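Local coordinates for putative iron-uptake ABC transport system,periplasmic iron-binding protein (Campylobacter jejuni, PDB 3E13) that binds ferric iron and probably delivers it in the periplasm to an ABC transporter for uptake, at residues Glu83-Ala87 with His88-Lys92; Ala107-Lys110 with Asn111-Ile114. All coordinates share one frame; numbering follows the deposited sequence.

Overall arrangement
Contacts 1 and 2 are both local, each a bend at the end of a regular element, and together they bracket strand 97-109, which runs in the mixed sheet. Contact 1 joins the end of helix 79-84 to the loop before that strand; contact 2 closes the strand's far end. Their centres lie about 37 Å apart, on opposite sides of the chain's centre, and both are away from the iron site. Contact 1 is partly buried, with Ile85 and Leu89 inside and an arginine side chain gripping a backbone carbonyl. Contact 2 is a surface turn, where a threonine hydroxyl and amide share one carbonyl and a water bonds to one further carbonyl and weakly to another.

Contact 1. Residues Glu83-Ala87 with His88-Lys92; sequences EFIPA and HLRDK
Arg90 takes a chi1 of 55°, with CG lodged between its own backbone N and carbonyl carbon, and then runs extended from CG to NE; this carries the guanidinium back along the chain to Ile85. There NE donates to Ile85 O at 2.8 Å, a fairly straight bond with an N-H...O angle of 151°, while NH2 adds a weak second bond to the same oxygen. NE approaches from above the carbonyl plane, and the oxygen sits slightly tilted from the guanidinium plane. Ala87 CA lies over the centre of one face of the Arg90 guanidinium, 3.8 Å above its plane. The sound NE bond, the weaker NH2 bond and the carbon over the face together probably limit the rotation of the guanidinium; NH2 also makes a weak bond to Glu82 O. The turn that follows illustrates how a chain leaves a helix: Ile85 is the first residue beyond helix 79-84 to abandon helical geometry, Pro86 stays extended, and Ala87 and His88 then form a short 3-10 turn. Leu89 N donates to Pro86 O at 2.9 Å, and Arg90 N reaches Ala87 O at 3.3 Å. The apolar side chains follow this bend. Ile85 CG2 rests 3.9 Å from Leu89 CB, and Pro86 CG meets Leu89 CD1 at 4.0 Å. On the more exposed side the His88 ring leans obliquely against the proline, its CE1 3.4 Å from Pro86 CB. Ile85 and Leu89 are buried, the first against Phe97 and Leu258, the second against Ala98 and Lys101 of strand 97-109.

Contact 2. Residues Ala107-Lys110 with Asn111-Ile114; sequences AYNK and NTNI
Asn109 O is gripped twice by Thr112: the hydroxyl OG1 donates to it at 2.7 Å, and the backbone Thr112 N at 3.1 Å. The backbone hydrogen bond from Thr112 N closes a type I beta turn from Asn109 to Thr112, which ends strand 97-109 and turns the chain into the following loop. The two donors come from different directions, OG1 tilted only 16° from the carbonyl plane and the amide well above it. A chi1 of 68° sets OG1 between the backbone N and carbonyl carbon of Thr112, and it is this rotation that lets hydroxyl and amide share one acceptor. Across the turn, the Thr112 and Asn109 side chains cross at about a right angle, with the CG2 methyl of Thr112 on the contact side. On the outer side Lys110 and Asn111 run alongside one another, pointing the same way. Beyond the turn the Ile114 side chain points back toward the end of the strand, and its CG2 branch touches Tyr108 CD1 at 3.5 Å, approaching the ring obliquely; both side chains also rest on Phe193 of the adjoining strand 193-197. A water at the edge of the Tyr108 ring, in its plane, donates to Thr112 O at 2.7 Å and, weakly, to Lys110 O at 3.5 Å.

Contact 1. Residues Glu83-Ala87 with His88-Lys92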
ATOM      1  N   GLU A  83       4.546  21.909   0.040  1.00  9.51           N
ATOM      2  CA  GLU A  83       3.544  22.610  -0.795  1.00  9.73           C
ATOM      3  C   GLU A  83       2.604  21.631  -1.467  1.00  9.76           C
ATOM      4  O   GLU A  83       1.388  21.878  -1.632  1.00 11.04           O
ATOM      5  CB  GLU A  83       4.215  23.477  -1.834  1.00 10.10           C
ATOM      6  CG  GLU A  83       3.186  24.224  -2.713  1.00 11.05           C
ATOM      7  CD  GLU A  83       3.684  25.505  -3.274  1.00 16.45           C
ATOM      8  OE1 GLU A  83       4.464  26.200  -2.577  1.00 21.71           O
ATOM      9  OE2 GLU A  83       3.316  25.801  -4.443  1.00 18.26           O
ATOM     10  N   PHE A  84       3.143  20.506  -1.860  1.00  9.41           N
ATOM     11  CA  PHE A  84       2.376  19.603  -2.693  1.00  9.56           C
ATOM     12  C   PHE A  84       1.835  18.373  -1.973  1.00  9.24           C
ATOM     13  O   PHE A  84       0.954  17.703  -2.507  1.00 11.76           O
ATOM     14  CB  PHE A  84       3.170  19.243  -3.953  1.00  9.31           C
ATOM     15  CG  PHE A  84       3.364  20.407  -4.870  1.00  9.88           C
ATOM     16  CD1 PHE A  84       4.620  20.907  -5.153  1.00 12.17           C
ATOM     17  CD2 PHE A  84       2.262  21.037  -5.407  1.00 11.79           C
ATOM     18  CE1 PHE A  84       4.781  22.034  -5.948  1.00  9.56           C
ATOM     19  CE2 PHE A  84       2.419  22.096  -6.217  1.00 10.91           C
ATOM     20  CZ  PHE A  84       3.674  22.620  -6.478  1.00 10.74           C
ATOM     21  N   ILE A  85       2.384  18.030  -0.818  1.00  8.73           N
ATOM     22  CA  ILE A  85       1.812  16.941   0.005  1.00  9.38           C
ATOM     23  C   ILE A  85       0.986  17.574   1.111  1.00  9.84           C
ATOM     24  O   ILE A  85       1.527  18.338   1.916  1.00  9.18           O
ATOM     25  CB  ILE A  85       2.916  16.035   0.621  1.00  8.41           C
ATOM     26  CG1 ILE A  85       3.872  15.529  -0.458  1.00 10.06           C
ATOM     27  CG2 ILE A  85       2.267  14.905   1.394  1.00  9.48           C
ATOM     28  CD1 ILE A  85       5.030  14.640   0.112  1.00  9.60           C
ATOM     29  N   PRO A  86      -0.293  17.236   1.199  1.00 10.94           N
ATOM     30  CA  PRO A  86      -1.105  17.677   2.324  1.00 11.45           C
ATOM     31  C   PRO A  86      -0.522  17.195   3.639  1.00 12.78           C
ATOM     32  O   PRO A  86       0.035  16.076   3.699  1.00 10.40           O
ATOM     33  CB  PRO A  86      -2.490  17.032   2.051  1.00 12.69           C
ATOM     34  CG  PRO A  86      -2.506  16.683   0.713  1.00 14.02           C
ATOM     35  CD  PRO A  86      -1.065  16.419   0.265  1.00 10.68           C
ATOM     36  N   ALA A  87      -0.638  18.002   4.696  1.00 12.58           N
ATOM     37  CA  ALA A  87      -0.076  17.645   6.007  1.00 12.63           C
ATOM     38  C   ALA A  87      -0.545  16.300   6.559  1.00 12.28           C
ATOM     39  O   ALA A  87       0.235  15.603   7.237  1.00 11.67           O
ATOM     40  CB  ALA A  87      -0.389  18.733   6.997  1.00 13.20           C
ATOM     41  N   HIS A  88      -1.774  15.884   6.249  1.00 11.71           N
ATOM     42  CA  HIS A  88      -2.295  14.591   6.732  1.00 11.63           C
ATOM     43  C   HIS A  88      -1.656  13.399   6.032  1.00 10.93           C
ATOM     44  O   HIS A  88      -1.929  12.250   6.372  1.00  9.99           O
ATOM     45  CB  HIS A  88      -3.848  14.540   6.655  1.00 13.11           C
ATOM     46  CG  HIS A  88      -4.420  14.496   5.278  1.00 13.66           C
ATOM     47  ND1 HIS A  88      -4.639  15.633   4.527  1.00 19.32           N
ATOM     48  CD2 HIS A  88      -4.908  13.465   4.551  1.00 15.24           C
ATOM     49  CE1 HIS A  88      -5.153  15.288   3.363  1.00 18.24           C
ATOM     50  NE2 HIS A  88      -5.318  13.977   3.344  1.00 21.40           N
ATOM     51  N   LEU A  89      -0.795  13.671   5.067  1.00 10.24           N
ATOM     52  CA  LEU A  89      -0.157  12.612   4.274  1.00  9.66           C
ATOM     53  C   LEU A  89       1.365  12.666   4.407  1.00  9.27           C
ATOM     54  O   LEU A  89       2.098  12.118   3.568  1.00  9.31           O
ATOM     55  CB  LEU A  89      -0.563  12.701   2.804  1.00  9.50           C
ATOM     56  CG  LEU A  89      -2.045  12.360   2.657  1.00 10.91           C
ATOM     57  CD1 LEU A  89      -2.579  12.697   1.293  1.00 14.00           C
ATOM     58  CD2 LEU A  89      -2.332  10.858   2.856  1.00 13.66           C
ATOM     59  N   ARG A  90       1.839  13.363   5.424  1.00 10.63           N
ATOM     60  CA  ARG A  90       3.281  13.392   5.714  1.00  9.62           C
ATOM     61  C   ARG A  90       3.487  13.478   7.222  1.00  8.73           C
ATOM     62  O   ARG A  90       2.590  13.882   7.954  1.00  9.11           O
ATOM     63  CB  ARG A  90       3.983  14.512   4.944  1.00  9.68           C
ATOM     64  CG  ARG A  90       3.400  15.950   5.134  1.00 11.17           C
ATOM     65  CD  ARG A  90       4.228  16.976   4.360  1.00 10.18           C
ATOM     66  NE  ARG A  90       3.417  18.127   3.990  1.00 12.47           N
ATOM     67  CZ  ARG A  90       3.182  19.138   4.799  1.00 13.30           C
ATOM     68  NH1 ARG A  90       3.685  19.165   6.017  1.00 11.91           N
ATOM     69  NH2 ARG A  90       2.422  20.180   4.365  1.00 14.21           N
ATOM     70  N   ASP A  91       4.671  13.079   7.703  1.00 10.08           N
ATOM     71  CA  ASP A  91       4.985  13.071   9.125  1.00 10.24           C
ATOM     72  C   ASP A  91       5.042  14.483   9.685  1.00 10.40           C
ATOM     73  O   ASP A  91       5.687  15.350   9.110  1.00 11.06           O
ATOM     74  CB  ASP A  91       6.386  12.467   9.252  1.00  9.93           C
ATOM     75  CG  ASP A  91       6.872  12.287  10.693  1.00 10.74           C
ATOM     76  OD1 ASP A  91       6.054  12.201  11.633  1.00 13.32           O
ATOM     77  OD2 ASP A  91       8.094  12.154  10.931  1.00 11.11           O
ATOM     78  N   LYS A  92       4.410  14.702  10.845  1.00 12.33           N
ATOM     79  CA  LYS A  92       4.538  15.967  11.522  1.00 14.04           C
ATOM     80  C   LYS A  92       6.002  16.270  11.822  1.00 14.10           C
ATOM     81  O   LYS A  92       6.420  17.420  11.778  1.00 14.33           O
ATOM     82  CB  LYS A  92       3.675  15.978  12.782  1.00 15.74           C
ATOM     83  CG  LYS A  92       4.140  15.070  13.863  1.00 20.47           C
ATOM     84  CD  LYS A  92       3.352  15.251  15.178  1.00 25.65           C
ATOM     85  CE  LYS A  92       4.090  14.556  16.328  1.00 29.52           C
ATOM     86  NZ  LYS A  92       3.453  14.869  17.646  1.00 35.27           N
TER

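Contact 2. Residues Ala107-Lys110 with Asn111-Ile114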
ATOM      1  N   ALA A 107     -12.852  -7.203  -3.805  1.00  9.10           N
ATOM      2  CA  ALA A 107     -13.127  -7.436  -5.223  1.00  9.71           C
ATOM      3  C   ALA A 107     -14.007  -8.678  -5.375  1.00 10.36           C
ATOM      4  O   ALA A 107     -13.848  -9.643  -4.611  1.00  9.40           O
ATOM      5  CB  ALA A 107     -11.834  -7.562  -6.029  1.00 10.24           C
ATOM      6  N   TYR A 108     -14.957  -8.620  -6.320  1.00  9.53           N
ATOM      7  CA  TYR A 108     -15.791  -9.789  -6.679  1.00 10.80           C
ATOM      8  C   TYR A 108     -15.705 -10.033  -8.192  1.00 10.18           C
ATOM      9  O   TYR A 108     -15.178  -9.197  -8.918  1.00 10.00           O
ATOM     10  CB  TYR A 108     -17.227  -9.609  -6.228  1.00 10.14           C
ATOM     11  CG  TYR A 108     -17.922  -8.442  -6.861  1.00 11.46           C
ATOM     12  CD1 TYR A 108     -18.765  -8.617  -7.942  1.00 12.87           C
ATOM     13  CD2 TYR A 108     -17.752  -7.165  -6.369  1.00 11.20           C
ATOM     14  CE1 TYR A 108     -19.396  -7.535  -8.517  1.00 11.48           C
ATOM     15  CE2 TYR A 108     -18.400  -6.089  -6.934  1.00 10.67           C
ATOM     16  CZ  TYR A 108     -19.190  -6.284  -8.036  1.00 11.47           C
ATOM     17  OH  TYR A 108     -19.853  -5.200  -8.635  1.00 13.42           O
ATOM     18  N   ASN A 109     -16.254 -11.158  -8.651  1.00  9.76           N
ATOM     19  CA  ASN A 109     -16.283 -11.480 -10.075  1.00 10.83           C
ATOM     20  C   ASN A 109     -17.561 -10.913 -10.694  1.00 11.50           C
ATOM     21  O   ASN A 109     -18.671 -11.430 -10.481  1.00 11.89           O
ATOM     22  CB  ASN A 109     -16.208 -13.005 -10.263  1.00 11.26           C
ATOM     23  CG  ASN A 109     -15.889 -13.404 -11.677  1.00 11.00           C
ATOM     24  OD1 ASN A 109     -15.019 -14.288 -11.935  1.00 15.28           O
ATOM     25  ND2 ASN A 109     -16.556 -12.795 -12.603  1.00  8.80           N
ATOM     26  N   LYS A 110     -17.417  -9.823 -11.429  1.00 11.42           N
ATOM     27  CA  LYS A 110     -18.559  -9.139 -12.002  1.00 10.63           C
ATOM     28  C   LYS A 110     -19.120  -9.863 -13.252  1.00 11.23           C
ATOM     29  O   LYS A 110     -20.120  -9.413 -13.837  1.00 13.18           O
ATOM     30  CB  LYS A 110     -18.194  -7.677 -12.257  1.00 11.65           C
ATOM     31  CG  LYS A 110     -17.328  -7.477 -13.432  1.00 11.68           C
ATOM     32  CD  LYS A 110     -16.997  -6.003 -13.664  1.00 15.04           C
ATOM     33  CE  LYS A 110     -15.968  -5.803 -14.689  1.00 13.02           C
ATOM     34  NZ  LYS A 110     -15.700  -4.319 -15.030  1.00 15.24           N
ATOM     35  N   ASN A 111     -18.461 -10.950 -13.674  1.00 11.25           N
ATOM     36  CA  ASN A 111     -18.990 -11.835 -14.700  1.00 12.17           C
ATOM     37  C   ASN A 111     -19.753 -13.005 -14.105  1.00 13.24           C
ATOM     38  O   ASN A 111     -20.047 -13.977 -14.790  1.00 15.59           O
ATOM     39  CB  ASN A 111     -17.892 -12.219 -15.708  1.00 13.06           C
ATOM     40  CG  ASN A 111     -17.324 -10.988 -16.417  1.00 15.62           C
ATOM     41  OD1 ASN A 111     -18.051  -9.973 -16.634  1.00 21.22           O
ATOM     42  ND2 ASN A 111     -16.064 -11.046 -16.783  1.00 21.38           N
ATOM     43  N   THR A 112     -20.130 -12.881 -12.822  1.00 12.65           N
ATOM     44  CA  THR A 112     -21.074 -13.766 -12.164  1.00 12.98           C
ATOM     45  C   THR A 112     -22.199 -12.951 -11.570  1.00 14.30           C
ATOM     46  O   THR A 112     -22.089 -11.706 -11.406  1.00 13.19           O
ATOM     47  CB  THR A 112     -20.414 -14.571 -11.028  1.00 13.20           C
ATOM     48  OG1 THR A 112     -20.052 -13.692  -9.953  1.00 12.58           O
ATOM     49  CG2 THR A 112     -19.165 -15.249 -11.489  1.00 13.61           C
ATOM     50  N   ASN A 113     -23.292 -13.663 -11.293  1.00 14.99           N
ATOM     51  CA  ASN A 113     -24.388 -13.144 -10.515  1.00 15.54           C
ATOM     52  C   ASN A 113     -23.978 -13.462  -9.115  1.00 18.39           C
ATOM     53  O   ASN A 113     -23.778 -14.644  -8.777  1.00 21.39           O
ATOM     54  CB  ASN A 113     -25.706 -13.824 -10.838  1.00 15.07           C
ATOM     55  CG  ASN A 113     -26.113 -13.629 -12.279  1.00 13.77           C
ATOM     56  OD1 ASN A 113     -26.066 -12.513 -12.796  1.00 14.22           O
ATOM     57  ND2 ASN A 113     -26.571 -14.714 -12.919  1.00 12.73           N
ATOM     58  N   ILE A 114     -23.650 -12.422  -8.372  1.00 18.86           N
ATOM     59  CA  ILE A 114     -23.224 -12.576  -6.973  1.00 18.21           C
ATOM     60  C   ILE A 114     -23.938 -11.516  -6.198  1.00 18.11           C
ATOM     61  O   ILE A 114     -23.990 -10.359  -6.601  1.00 18.14           O
ATOM     62  CB  ILE A 114     -21.678 -12.501  -6.781  1.00 18.26           C
ATOM     63  CG1 ILE A 114     -21.371 -12.536  -5.281  1.00 18.57           C
ATOM     64  CG2 ILE A 114     -21.060 -11.282  -7.514  1.00 18.55           C
ATOM     65  CD1 ILE A 114     -19.972 -12.826  -4.930  1.00 20.97           C
TER
HETATM   66  O   HOH W   1     -21.785  -9.117 -10.815  1.00 22.25           O